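Local atomic coordinates of citrate synthase (Sulfolobus solfataricus, PDB entry 1O7X), a protein that belongs to the citrate synthase family of largely helical enzymes and assembles from two copies of the same chain. Residues K66-E71 against D116-I121; I93-V98 against A132-R137; N171-A176 against Y321-P326; T16-I21 against W342-I347. One frame throughout, in Å; residues are numbered along the deposited sequence.

Interaction 1. Residues K66-E71 against D116-I121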
loop_
_atom_site.group_PDB
_atom_site.type_symbol
_atom_site.label_atom_id
_atom_site.label_comp_id
_atom_site.label_asym_id
_atom_site.label_seq_id
_atom_site.Cartn_x
_atom_site.Cartn_y
_atom_site.Cartn_z
ATOM N N LYS A 66 -12.186 25.591 -7.969
ATOM C CA LYS A 66 -13.081 25.029 -8.968
ATOM C C LYS A 66 -12.434 24.972 -10.342
ATOM O O LYS A 66 -12.500 23.960 -11.029
ATOM C CB LYS A 66 -14.366 25.854 -9.018
ATOM C CG LYS A 66 -15.341 25.523 -7.892
ATOM C CD LYS A 66 -16.709 26.067 -8.287
ATOM C CE LYS A 66 -17.831 25.468 -7.469
ATOM N NZ LYS A 66 -19.152 25.919 -8.003
ATOM N N ALA A 67 -11.814 26.080 -10.735
ATOM C CA ALA A 67 -11.111 26.184 -11.999
ATOM C C ALA A 67 -9.952 25.185 -11.990
ATOM O O ALA A 67 -9.807 24.373 -12.901
ATOM C CB ALA A 67 -10.611 27.592 -12.229
ATOM N N LYS A 68 -9.182 25.211 -10.907
ATOM C CA LYS A 68 -8.095 24.240 -10.783
ATOM C C LYS A 68 -8.672 22.853 -11.021
ATOM O O LYS A 68 -8.263 22.245 -12.025
ATOM C CB LYS A 68 -7.328 24.431 -9.487
ATOM C CG LYS A 68 -5.991 23.701 -9.474
ATOM C CD LYS A 68 -4.883 24.497 -10.140
ATOM C CE LYS A 68 -3.888 23.548 -10.811
ATOM N NZ LYS A 68 -3.674 23.945 -12.240
ATOM N N LEU A 69 -9.654 22.366 -10.268
ATOM C CA LEU A 69 -10.237 21.059 -10.568
ATOM C C LEU A 69 -10.450 20.886 -12.065
ATOM O O LEU A 69 -9.804 20.027 -12.664
ATOM C CB LEU A 69 -11.581 20.779 -9.912
ATOM C CG LEU A 69 -11.660 20.627 -8.403
ATOM C CD1 LEU A 69 -13.108 20.522 -7.956
ATOM C CD2 LEU A 69 -10.861 19.431 -7.924
ATOM N N ASN A 70 -11.273 21.711 -12.694
ATOM C CA ASN A 70 -11.591 21.677 -14.110
ATOM C C ASN A 70 -10.438 21.524 -15.096
ATOM O O ASN A 70 -10.631 20.955 -16.175
ATOM C CB ASN A 70 -12.380 22.931 -14.503
ATOM C CG ASN A 70 -13.863 22.829 -14.234
ATOM O OD1 ASN A 70 -14.484 21.761 -14.244
ATOM N ND2 ASN A 70 -14.456 23.999 -13.965
ATOM N N GLU A 71 -9.248 22.013 -14.787
ATOM C CA GLU A 71 -8.056 21.902 -15.578
ATOM C C GLU A 71 -7.349 20.558 -15.432
ATOM O O GLU A 71 -6.321 20.342 -16.072
ATOM C CB GLU A 71 -7.039 22.959 -15.084
ATOM C CG GLU A 71 -7.106 24.251 -15.857
ATOM C CD GLU A 71 -6.045 25.292 -15.615
ATOM O OE1 GLU A 71 -5.261 25.221 -14.647
ATOM O OE2 GLU A 71 -6.023 26.231 -16.459
ATOM N N ASP A 116 1.798 20.762 -1.828
ATOM C CA ASP A 116 0.913 19.679 -1.446
ATOM C C ASP A 116 -0.545 19.920 -1.782
ATOM O O ASP A 116 -1.176 19.117 -2.477
ATOM C CB ASP A 116 1.097 19.350 0.039
ATOM C CG ASP A 116 2.532 19.000 0.391
ATOM O OD1 ASP A 116 3.355 18.823 -0.540
ATOM O OD2 ASP A 116 2.880 18.895 1.596
ATOM N N LYS A 117 -1.119 21.015 -1.302
ATOM C CA LYS A 117 -2.509 21.384 -1.528
ATOM C C LYS A 117 -2.915 21.418 -2.989
ATOM O O LYS A 117 -3.941 20.863 -3.382
ATOM C CB LYS A 117 -2.760 22.781 -0.940
ATOM C CG LYS A 117 -2.622 22.784 0.570
ATOM C CD LYS A 117 -2.333 24.184 1.087
ATOM C CE LYS A 117 -1.550 24.130 2.394
ATOM N NZ LYS A 117 -1.948 25.291 3.248
ATOM N N GLU A 118 -2.083 22.051 -3.823
ATOM C CA GLU A 118 -2.381 22.123 -5.248
ATOM C C GLU A 118 -2.310 20.732 -5.872
ATOM O O GLU A 118 -3.112 20.322 -6.706
ATOM C CB GLU A 118 -1.441 23.095 -5.960
ATOM C CG GLU A 118 -1.823 23.302 -7.421
ATOM C CD GLU A 118 -0.924 24.239 -8.202
ATOM O OE1 GLU A 118 0.112 24.707 -7.679
ATOM O OE2 GLU A 118 -1.271 24.515 -9.383
ATOM N N LYS A 119 -1.322 19.962 -5.419
ATOM C CA LYS A 119 -1.109 18.602 -5.889
ATOM C C LYS A 119 -2.284 17.750 -5.459
ATOM O O LYS A 119 -2.771 16.997 -6.300
ATOM C CB LYS A 119 0.234 18.097 -5.415
ATOM C CG LYS A 119 0.993 17.038 -6.163
ATOM C CD LYS A 119 0.587 16.821 -7.598
ATOM C CE LYS A 119 1.125 15.494 -8.110
ATOM N NZ LYS A 119 2.264 15.679 -9.048
ATOM N N ALA A 120 -2.771 17.875 -4.227
ATOM C CA ALA A 120 -3.923 17.090 -3.776
ATOM C C ALA A 120 -5.153 17.429 -4.598
ATOM O O ALA A 120 -5.899 16.574 -5.072
ATOM C CB ALA A 120 -4.184 17.259 -2.296
ATOM N N ILE A 121 -5.345 18.704 -4.915
ATOM C CA ILE A 121 -6.435 19.153 -5.786
ATOM C C ILE A 121 -6.347 18.449 -7.143
ATOM O O ILE A 121 -7.375 17.990 -7.653
ATOM C CB ILE A 121 -6.428 20.683 -5.997
ATOM C CG1 ILE A 121 -6.881 21.410 -4.720
ATOM C CG2 ILE A 121 -7.265 21.152 -7.180
ATOM C CD1 ILE A 121 -6.195 22.767 -4.664
#
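Lys68 NZ lies between two carboxylates: it makes a weak hydrogen-bonded salt bridge with Glu71 OE1 (3.2 Å), one turn along its own chain, and a long salt bridge with Glu118 OE2 (3.8 Å) across the contact. Glu72 is a further weak, long partner. The lysine gets there by bending. CG stands opposite the backbone N (chi1 -165°), but chi2 turns to 84°, and the rest of the chain crosses the straight Glu118 side chain at about a right angle. With its two acidic partners 6.6 Å apart (Glu71 OE1 to Glu118 OE2), the lysine probably eases repulsion between them.

Beneath the charges the packing is apolar. Ile121 CG2 sits 3.7 Å from Lys68 CG, so the lysine's alkyl part serves as a wall, while Leu69 CD2 comes within 4.1 Å of the same methyl. Glu45 and Tyr53 of helix 44-53 touch Leu69 and Ile121 respectively. The axes of the two short helical segments approach to 10.3 Å and their N-to-C directions differ by 54°, which describes an oblique helix-helix packing between helix 59-70 and helix 116-138, apolar within and bordered by a Lys68-Glu71-Glu118 salt-bridge network.

Interaction 2. Residues I93-V98 against A132-R137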
loop_
_atom_site.group_PDB
_atom_site.type_symbol
_atom_site.label_atom_id
_atom_site.label_comp_id
_atom_site.label_asym_id
_atom_site.label_seq_id
_atom_site.Cartn_x
_atom_site.Cartn_y
_atom_site.Cartn_z
ATOM N N ILE A 93 -11.832 -2.017 -6.791
ATOM C CA ILE A 93 -10.755 -1.402 -5.986
ATOM C C ILE A 93 -9.400 -1.780 -6.580
ATOM O O ILE A 93 -8.479 -0.969 -6.608
ATOM C CB ILE A 93 -10.871 -1.818 -4.514
ATOM C CG1 ILE A 93 -12.156 -1.294 -3.893
ATOM C CG2 ILE A 93 -9.631 -1.425 -3.722
ATOM C CD1 ILE A 93 -12.633 0.106 -4.220
ATOM N N GLY A 94 -9.309 -3.000 -7.112
ATOM C CA GLY A 94 -8.151 -3.580 -7.746
ATOM C C GLY A 94 -7.771 -2.734 -8.955
ATOM O O GLY A 94 -6.618 -2.343 -9.164
ATOM N N LEU A 95 -8.810 -2.437 -9.744
ATOM C CA LEU A 95 -8.594 -1.628 -10.950
ATOM C C LEU A 95 -8.136 -0.256 -10.497
ATOM O O LEU A 95 -7.281 0.292 -11.167
ATOM C CB LEU A 95 -9.818 -1.524 -11.835
ATOM C CG LEU A 95 -10.379 -2.724 -12.588
ATOM C CD1 LEU A 95 -11.676 -2.380 -13.312
ATOM C CD2 LEU A 95 -9.394 -3.261 -13.611
ATOM N N LEU A 96 -8.665 0.305 -9.406
ATOM C CA LEU A 96 -8.242 1.615 -8.934
ATOM C C LEU A 96 -6.764 1.555 -8.580
ATOM O O LEU A 96 -5.980 2.306 -9.161
ATOM C CB LEU A 96 -9.097 2.047 -7.765
ATOM C CG LEU A 96 -10.178 3.103 -7.818
ATOM C CD1 LEU A 96 -10.335 3.780 -9.169
ATOM C CD2 LEU A 96 -11.494 2.500 -7.327
ATOM N N GLU A 97 -6.354 0.628 -7.738
ATOM C CA GLU A 97 -4.960 0.336 -7.403
ATOM C C GLU A 97 -4.048 0.358 -8.632
ATOM O O GLU A 97 -2.974 0.997 -8.716
ATOM C CB GLU A 97 -5.005 -1.032 -6.749
ATOM C CG GLU A 97 -4.067 -1.527 -5.676
ATOM C CD GLU A 97 -4.532 -2.888 -5.181
ATOM O OE1 GLU A 97 -4.673 -3.790 -6.046
ATOM O OE2 GLU A 97 -4.798 -3.137 -3.997
ATOM N N VAL A 98 -4.446 -0.340 -9.699
ATOM C CA VAL A 98 -3.657 -0.330 -10.922
ATOM C C VAL A 98 -3.508 1.080 -11.477
ATOM O O VAL A 98 -2.467 1.480 -11.984
ATOM C CB VAL A 98 -4.349 -1.225 -11.958
ATOM C CG1 VAL A 98 -3.679 -1.079 -13.298
ATOM C CG2 VAL A 98 -4.322 -2.676 -11.527
ATOM N N ALA A 132 -14.716 7.066 -12.684
ATOM C CA ALA A 132 -15.674 7.055 -13.795
ATOM C C ALA A 132 -15.314 5.939 -14.759
ATOM O O ALA A 132 -16.191 5.145 -15.107
ATOM C CB ALA A 132 -15.711 8.430 -14.435
ATOM N N ASN A 133 -14.028 5.853 -15.145
ATOM C CA ASN A 133 -13.585 4.852 -16.119
ATOM C C ASN A 133 -13.424 3.434 -15.651
ATOM O O ASN A 133 -13.508 2.508 -16.462
ATOM C CB ASN A 133 -12.332 5.378 -16.826
ATOM C CG ASN A 133 -12.835 6.546 -17.679
ATOM O OD1 ASN A 133 -13.539 6.265 -18.649
ATOM N ND2 ASN A 133 -12.501 7.756 -17.272
ATOM N N VAL A 134 -13.307 3.203 -14.350
ATOM C CA VAL A 134 -13.281 1.816 -13.849
ATOM C C VAL A 134 -14.706 1.295 -14.068
ATOM O O VAL A 134 -14.898 0.141 -14.446
ATOM C CB VAL A 134 -12.894 1.743 -12.376
ATOM C CG1 VAL A 134 -13.377 0.446 -11.732
ATOM C CG2 VAL A 134 -11.398 1.927 -12.205
ATOM N N TYR A 135 -15.694 2.169 -13.821
ATOM C CA TYR A 135 -17.069 1.833 -14.085
ATOM C C TYR A 135 -17.327 1.540 -15.561
ATOM O O TYR A 135 -17.907 0.496 -15.883
ATOM C CB TYR A 135 -17.984 2.983 -13.657
ATOM C CG TYR A 135 -19.423 2.789 -14.067
ATOM C CD1 TYR A 135 -20.082 1.604 -13.755
ATOM C CD2 TYR A 135 -20.123 3.750 -14.784
ATOM C CE1 TYR A 135 -21.404 1.400 -14.096
ATOM C CE2 TYR A 135 -21.445 3.547 -15.153
ATOM C CZ TYR A 135 -22.085 2.386 -14.787
ATOM O OH TYR A 135 -23.410 2.167 -15.102
ATOM N N ARG A 136 -16.902 2.455 -16.455
ATOM C CA ARG A 136 -17.153 2.208 -17.871
ATOM C C ARG A 136 -16.570 0.888 -18.336
ATOM O O ARG A 136 -17.217 0.154 -19.059
ATOM C CB ARG A 136 -16.662 3.319 -18.776
ATOM C CG ARG A 136 -17.035 4.704 -18.298
ATOM C CD ARG A 136 -16.901 5.697 -19.450
ATOM N NE ARG A 136 -18.205 6.240 -19.747
ATOM C CZ ARG A 136 -19.045 5.978 -20.727
ATOM N NH1 ARG A 136 -18.740 5.092 -21.661
ATOM N NH2 ARG A 136 -20.206 6.621 -20.737
ATOM N N ARG A 137 -15.377 0.543 -17.891
ATOM C CA ARG A 137 -14.682 -0.663 -18.309
ATOM C C ARG A 137 -15.339 -1.915 -17.782
ATOM O O ARG A 137 -15.191 -2.975 -18.393
ATOM C CB ARG A 137 -13.222 -0.541 -17.877
ATOM C CG ARG A 137 -12.617 -1.752 -17.200
ATOM C CD ARG A 137 -11.610 -2.430 -18.087
ATOM N NE ARG A 137 -11.833 -3.869 -18.193
ATOM C CZ ARG A 137 -12.030 -4.446 -19.371
ATOM N NH1 ARG A 137 -12.035 -3.728 -20.475
ATOM N NH2 ARG A 137 -12.229 -5.727 -19.531
#
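Leu95 overlaps Val134 along much of its length: its CB faces Val134 CG2 at 3.8 Å and its CD1 reaches Val134 CG1 at 3.7 Å. The valine is thus the shared partner of two leucines. Its other methyl, CG2, also meets Leu96 CD1 at 3.7 Å, and there the two side chains cross at about a right angle. What divides the methyls this way is the valine's first torsion (158°), which puts CG1 opposite the backbone N and CG2 opposite the carbonyl carbon, so that CG1 meets the end of Leu95 while CG2 lies between Leu95 CB and Leu96 CD1.

The backbones come nearest at these same residues, with Leu95 CA and Val134 CA 6.5 Å apart. Segment axes 9.9 Å apart and inclined at 126° identify a steeply crossed packing of helix 92-106 on helix 116-138, made by side chains alone, with no hydrogen bond between the segments. Helix 92-106 also faces the second subunit: Glu97 OE2 bonds to Ser204 OG of that subunit, and Leu95 packs on its Ser105. This is consistent with the helix-on-helix dimer interface of citrate synthases.

At the border Arg137 takes part through its alkyl portion, its CG lying 4.0 Å from Leu95 CD1. The arginine side chain also touches Tyr84 of helix 77-85 and Lys88.

Interaction 3. Residues N171-A176 against Y321-P326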
loop_
_atom_site.group_PDB
_atom_site.type_symbol
_atom_site.label_atom_id
_atom_site.label_comp_id
_atom_site.label_asym_id
_atom_site.label_seq_id
_atom_site.Cartn_x
_atom_site.Cartn_y
_atom_site.Cartn_z
ATOM N N ASN A 171 -27.028 16.821 -6.818
ATOM C CA ASN A 171 -27.071 17.091 -5.404
ATOM C C ASN A 171 -26.754 15.856 -4.573
ATOM O O ASN A 171 -26.045 15.944 -3.564
ATOM C CB ASN A 171 -28.499 17.566 -5.084
ATOM C CG ASN A 171 -28.511 18.058 -3.649
ATOM O OD1 ASN A 171 -27.934 19.129 -3.416
ATOM N ND2 ASN A 171 -29.118 17.289 -2.755
ATOM N N ALA A 172 -27.337 14.718 -4.958
ATOM C CA ALA A 172 -27.141 13.492 -4.172
ATOM C C ALA A 172 -25.691 13.038 -4.301
ATOM O O ALA A 172 -25.057 12.798 -3.270
ATOM C CB ALA A 172 -28.183 12.449 -4.499
ATOM N N MET A 173 -25.125 13.031 -5.501
ATOM C CA MET A 173 -23.724 12.685 -5.668
ATOM C C MET A 173 -22.846 13.632 -4.845
ATOM O O MET A 173 -22.031 13.155 -4.046
ATOM C CB MET A 173 -23.249 12.728 -7.126
ATOM C CG MET A 173 -21.887 12.031 -7.277
ATOM S SD MET A 173 -22.001 10.333 -6.678
ATOM C CE MET A 173 -20.624 10.185 -5.563
ATOM N N ASP A 174 -22.986 14.936 -5.042
ATOM C CA ASP A 174 -22.240 15.960 -4.336
ATOM C C ASP A 174 -22.335 15.893 -2.818
ATOM O O ASP A 174 -21.350 16.201 -2.137
ATOM C CB ASP A 174 -22.685 17.349 -4.825
ATOM C CG ASP A 174 -22.103 18.495 -4.011
ATOM O OD1 ASP A 174 -22.831 19.048 -3.146
ATOM O OD2 ASP A 174 -20.907 18.826 -4.219
ATOM N N LYS A 175 -23.476 15.525 -2.243
ATOM C CA LYS A 175 -23.603 15.445 -0.786
ATOM C C LYS A 175 -22.949 14.168 -0.250
ATOM O O LYS A 175 -22.353 14.136 0.829
ATOM C CB LYS A 175 -25.051 15.511 -0.296
ATOM C CG LYS A 175 -25.821 16.744 -0.690
ATOM C CD LYS A 175 -25.027 18.021 -0.498
ATOM C CE LYS A 175 -25.703 19.134 -1.289
ATOM N NZ LYS A 175 -24.730 20.240 -1.538
ATOM N N ALA A 176 -23.042 13.135 -1.097
ATOM C CA ALA A 176 -22.416 11.854 -0.829
ATOM C C ALA A 176 -20.916 12.048 -0.568
ATOM O O ALA A 176 -20.393 11.502 0.398
ATOM C CB ALA A 176 -22.591 10.920 -2.015
ATOM N N TYR A 321 -27.307 3.374 -5.851
ATOM C CA TYR A 321 -28.146 2.564 -6.725
ATOM C C TYR A 321 -29.157 3.465 -7.438
ATOM O O TYR A 321 -29.304 3.430 -8.652
ATOM C CB TYR A 321 -28.894 1.476 -5.972
ATOM C CG TYR A 321 -29.653 0.521 -6.869
ATOM C CD1 TYR A 321 -28.973 -0.419 -7.641
ATOM C CD2 TYR A 321 -31.038 0.547 -6.956
ATOM C CE1 TYR A 321 -29.646 -1.295 -8.468
ATOM C CE2 TYR A 321 -31.719 -0.337 -7.786
ATOM C CZ TYR A 321 -31.024 -1.254 -8.544
ATOM O OH TYR A 321 -31.690 -2.133 -9.361
ATOM N N ALA A 322 -29.763 4.391 -6.699
ATOM C CA ALA A 322 -30.698 5.342 -7.282
ATOM C C ALA A 322 -30.006 6.234 -8.302
ATOM O O ALA A 322 -30.648 6.583 -9.304
ATOM C CB ALA A 322 -31.408 6.126 -6.191
ATOM N N LEU A 323 -28.742 6.608 -8.158
ATOM C CA LEU A 323 -28.099 7.449 -9.164
ATOM C C LEU A 323 -27.801 6.623 -10.415
ATOM O O LEU A 323 -27.569 7.216 -11.477
ATOM C CB LEU A 323 -26.846 8.169 -8.681
ATOM C CG LEU A 323 -26.851 9.033 -7.432
ATOM C CD1 LEU A 323 -25.476 9.547 -7.043
ATOM C CD2 LEU A 323 -27.726 10.267 -7.618
ATOM N N GLY A 324 -27.827 5.297 -10.355
ATOM C CA GLY A 324 -27.549 4.463 -11.513
ATOM C C GLY A 324 -26.348 3.529 -11.413
ATOM O O GLY A 324 -26.081 2.781 -12.359
ATOM N N PHE A 325 -25.599 3.516 -10.318
ATOM C CA PHE A 325 -24.444 2.683 -10.129
ATOM C C PHE A 325 -24.796 1.289 -9.621
ATOM O O PHE A 325 -25.597 1.098 -8.708
ATOM C CB PHE A 325 -23.471 3.303 -9.104
ATOM C CG PHE A 325 -22.774 4.517 -9.644
ATOM C CD1 PHE A 325 -23.097 5.781 -9.200
ATOM C CD2 PHE A 325 -21.801 4.379 -10.621
ATOM C CE1 PHE A 325 -22.448 6.894 -9.705
ATOM C CE2 PHE A 325 -21.169 5.478 -11.143
ATOM C CZ PHE A 325 -21.490 6.738 -10.684
ATOM N N PRO A 326 -24.143 0.290 -10.187
ATOM C CA PRO A 326 -24.342 -1.082 -9.773
ATOM C C PRO A 326 -23.690 -1.308 -8.417
ATOM O O PRO A 326 -22.819 -0.552 -7.965
ATOM C CB PRO A 326 -23.724 -1.903 -10.891
ATOM C CG PRO A 326 -22.817 -1.002 -11.637
ATOM C CD PRO A 326 -23.210 0.408 -11.326
#
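Leu323 meets Ala172 and Met173 beside the ring of Phe325, whose CE1 stays 4.6 Å from Met173 SD, just beyond packing contact. That ring has aromatic neighbours: Tyr135 meets it edge-to-face, and Phe161 with the planes at about 50°.

The contact proper rests on the fork of Leu323. One branch, CD1, lies 3.6 Å from Met173 SD and 3.9 Å from Met173 CB; the other, CD2, reaches Ala172 CB at 3.8 Å. Met173 and Leu323 cross at about a right angle, and the thioether sulfur comes to the leucine because the methionine folds at chi2 (57°) after starting opposite its backbone N. All three residues are buried and the surfaces apolar, so shape rather than polar bonding joins the segments.

The helix of Leu323 ends in a Schellman motif. Gly324 takes a phi of 118° and returns its N to Tyr321 O (2.9 Å), while Leu323 O bonds to Arg163 NH2. Beyond the contact, Asp174 OD1 receives Lys175 NZ at 2.8 Å, and the same pair bonds to the backbone at Tyr44 and Gly42.

Helix 167-180 is therefore packed against the end of helix 316-323, with Leu278 of helix 266-279 touching both Ala172 and Leu323, and Ala153 and Leu157 of helix 152-161 against Met173.

Interaction 4. Residues T16-I21 against W342-I347; sequences TNLTFI and WLAHII
Leu18 places its CD1 methyl almost exactly over the centre of the His345 ring, 3.6 Å from the centroid and 4° off the ring normal, a CH-pi contact over one face. The same methyl is 3.5 Å from Ala344 CB, and the second branch, CD2, stays 4.0 Å from that CB; the leucine therefore fills the angle between the alanine and the imidazole of the next residue. Thr16 joins them obliquely, its OG1 lying 3.7 Å from His345 CE1 without any hydrogen bond between the two.

In the next shell the threonine and leucine are tied together. Leu18 N donates to Thr16 OG1 over 3.0 Å at a nearly straight 166°, an ST turn, which probably helps to fix the course of the backbone at Leu18. With chi1 at -171° the hydroxyl stands opposite its own backbone N, and there it accepts this bond. It also bonds to Glu348 OE1, one turn beyond Ala344 on the helix, and the other oxygen of that carboxylate takes Asn17 N. On the histidine side NE2 bonds to Asp182 OD2, which Thr19 OG1 shares.

Farther out, Leu18 pairs through its backbone with Arg31, and Thr16 lies in a parallel strand pairing with the second subunit, packing on Ala361 of that chain. The contact thus joins helix 330-352 to a sheet that crosses the dimer interface. Its chemistry is divided: hydrogen bonds to Asp182 and Glu348 hold His345 NE2 and Thr16 OG1, and the bond at NE2 would limit rotation of the ring, consistent with a buried imidazole keeping one face turned to the Leu18 methyl.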
loop_
_atom_site.group_PDB
_atom_site.type_symbol
_atom_site.label_atom_id
_atom_site.label_comp_id
_atom_site.label_asym_id
_atom_site.label_seq_id
_atom_site.Cartn_x
_atom_site.Cartn_y
_atom_site.Cartn_z
ATOM N N THR A 16 -4.851 15.360 15.261
ATOM C CA THR A 16 -5.424 15.905 14.016
ATOM C C THR A 16 -6.398 17.050 14.231
ATOM O O THR A 16 -7.132 17.138 15.223
ATOM C CB THR A 16 -6.085 14.790 13.182
ATOM O OG1 THR A 16 -6.457 15.279 11.893
ATOM C CG2 THR A 16 -7.348 14.230 13.813
ATOM N N ASN A 17 -6.456 17.950 13.251
ATOM C CA ASN A 17 -7.422 19.035 13.294
ATOM C C ASN A 17 -8.510 18.730 12.259
ATOM O O ASN A 17 -9.413 19.544 12.066
ATOM C CB ASN A 17 -6.866 20.397 12.993
ATOM C CG ASN A 17 -5.599 20.858 13.639
ATOM O OD1 ASN A 17 -5.471 21.166 14.828
ATOM N ND2 ASN A 17 -4.554 20.947 12.808
ATOM N N LEU A 18 -8.433 17.558 11.627
ATOM C CA LEU A 18 -9.433 17.296 10.609
ATOM C C LEU A 18 -10.774 16.809 11.121
ATOM O O LEU A 18 -11.768 17.369 10.620
ATOM C CB LEU A 18 -8.927 16.312 9.555
ATOM C CG LEU A 18 -7.638 16.672 8.829
ATOM C CD1 LEU A 18 -7.235 15.517 7.911
ATOM C CD2 LEU A 18 -7.785 17.979 8.053
ATOM N N THR A 19 -10.928 15.728 11.856
ATOM C CA THR A 19 -12.298 15.244 12.049
ATOM C C THR A 19 -12.562 14.949 13.503
ATOM O O THR A 19 -11.735 14.334 14.170
ATOM C CB THR A 19 -12.405 13.946 11.228
ATOM O OG1 THR A 19 -12.286 14.256 9.835
ATOM C CG2 THR A 19 -13.678 13.184 11.523
ATOM N N PHE A 20 -13.703 15.430 13.973
ATOM C CA PHE A 20 -14.066 15.212 15.377
ATOM C C PHE A 20 -15.375 14.440 15.453
ATOM O O PHE A 20 -16.344 14.720 14.748
ATOM C CB PHE A 20 -14.072 16.553 16.115
ATOM C CG PHE A 20 -14.727 16.409 17.462
ATOM C CD1 PHE A 20 -14.036 15.858 18.525
ATOM C CD2 PHE A 20 -16.059 16.782 17.615
ATOM C CE1 PHE A 20 -14.674 15.688 19.745
ATOM C CE2 PHE A 20 -16.691 16.626 18.835
ATOM C CZ PHE A 20 -15.991 16.080 19.897
ATOM N N ILE A 21 -15.377 13.383 16.251
ATOM C CA ILE A 21 -16.522 12.508 16.404
ATOM C C ILE A 21 -16.916 12.405 17.867
ATOM O O ILE A 21 -16.032 12.341 18.698
ATOM C CB ILE A 21 -16.242 11.085 15.894
ATOM C CG1 ILE A 21 -16.247 11.082 14.361
ATOM C CG2 ILE A 21 -17.278 10.107 16.414
ATOM C CD1 ILE A 21 -15.135 10.277 13.732
ATOM N N TRP A 342 -7.905 11.113 2.795
ATOM C CA TRP A 342 -6.592 10.482 2.680
ATOM C C TRP A 342 -5.572 11.584 2.426
ATOM O O TRP A 342 -4.665 11.830 3.240
ATOM C CB TRP A 342 -6.624 9.410 1.578
ATOM C CG TRP A 342 -7.329 8.120 1.896
ATOM C CD1 TRP A 342 -7.522 7.612 3.152
ATOM C CD2 TRP A 342 -7.922 7.183 1.000
ATOM N NE1 TRP A 342 -8.196 6.426 3.085
ATOM C CE2 TRP A 342 -8.457 6.134 1.763
ATOM C CE3 TRP A 342 -8.067 7.096 -0.393
ATOM C CZ2 TRP A 342 -9.115 5.043 1.198
ATOM C CZ3 TRP A 342 -8.707 6.025 -0.990
ATOM C CH2 TRP A 342 -9.226 5.007 -0.170
ATOM N N LEU A 343 -5.743 12.359 1.350
ATOM C CA LEU A 343 -4.813 13.468 1.098
ATOM C C LEU A 343 -4.631 14.429 2.263
ATOM O O LEU A 343 -3.496 14.728 2.683
ATOM C CB LEU A 343 -5.187 14.182 -0.218
ATOM C CG LEU A 343 -5.174 13.164 -1.377
ATOM C CD1 LEU A 343 -5.931 13.609 -2.599
ATOM C CD2 LEU A 343 -3.734 12.882 -1.762
ATOM N N ALA A 344 -5.692 14.917 2.897
ATOM C CA ALA A 344 -5.554 15.819 4.030
ATOM C C ALA A 344 -4.794 15.207 5.203
ATOM O O ALA A 344 -4.071 15.893 5.936
ATOM C CB ALA A 344 -6.912 16.268 4.532
ATOM N N HIS A 345 -4.955 13.913 5.410
ATOM C CA HIS A 345 -4.294 13.212 6.512
ATOM C C HIS A 345 -2.800 13.038 6.298
ATOM O O HIS A 345 -2.020 13.347 7.214
ATOM C CB HIS A 345 -4.960 11.866 6.763
ATOM C CG HIS A 345 -6.002 11.948 7.835
ATOM N ND1 HIS A 345 -5.674 12.220 9.149
ATOM C CD2 HIS A 345 -7.343 11.790 7.783
ATOM C CE1 HIS A 345 -6.785 12.201 9.866
ATOM N NE2 HIS A 345 -7.801 11.939 9.067
ATOM N N ILE A 346 -2.419 12.620 5.092
ATOM C CA ILE A 346 -0.976 12.476 4.825
ATOM C C ILE A 346 -0.355 13.864 4.757
ATOM O O ILE A 346 0.744 14.043 5.290
ATOM C CB ILE A 346 -0.644 11.644 3.575
ATOM C CG1 ILE A 346 -1.110 12.339 2.308
ATOM C CG2 ILE A 346 -1.267 10.257 3.719
ATOM C CD1 ILE A 346 -0.993 11.535 1.048
ATOM N N ILE A 347 -1.076 14.852 4.207
ATOM C CA ILE A 347 -0.506 16.184 4.167
ATOM C C ILE A 347 -0.332 16.715 5.592
ATOM O O ILE A 347 0.740 17.220 5.949
ATOM C CB ILE A 347 -1.268 17.184 3.284
ATOM C CG1 ILE A 347 -1.421 16.633 1.878
ATOM C CG2 ILE A 347 -0.495 18.519 3.261
ATOM C CD1 ILE A 347 -2.002 17.499 0.797
#

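How the interactions relate
Interactions 2, 3 and 4 are buried, whereas interaction 1 is partly buried and is the one with charged groups meeting across it. Helix 116-138 serves both interaction 1 and interaction 2, whose centres lie 21 Å apart: its first turns combine one long salt bridge with apolar packing, its later ones use aliphatic packing near the dimer interface. Interaction 1 touches interaction 4 through Asp116 and Ala120 against Leu343 and Ile347, and interaction 2 reaches interaction 3 where Tyr135 packs on Pro326. Interactions 3 and 4 lie on opposite sides of the chain's centre. Interactions 2 and 4 both meet the second subunit, one by helix packing and a hydrogen bond, the other by strand pairing with packing beside it.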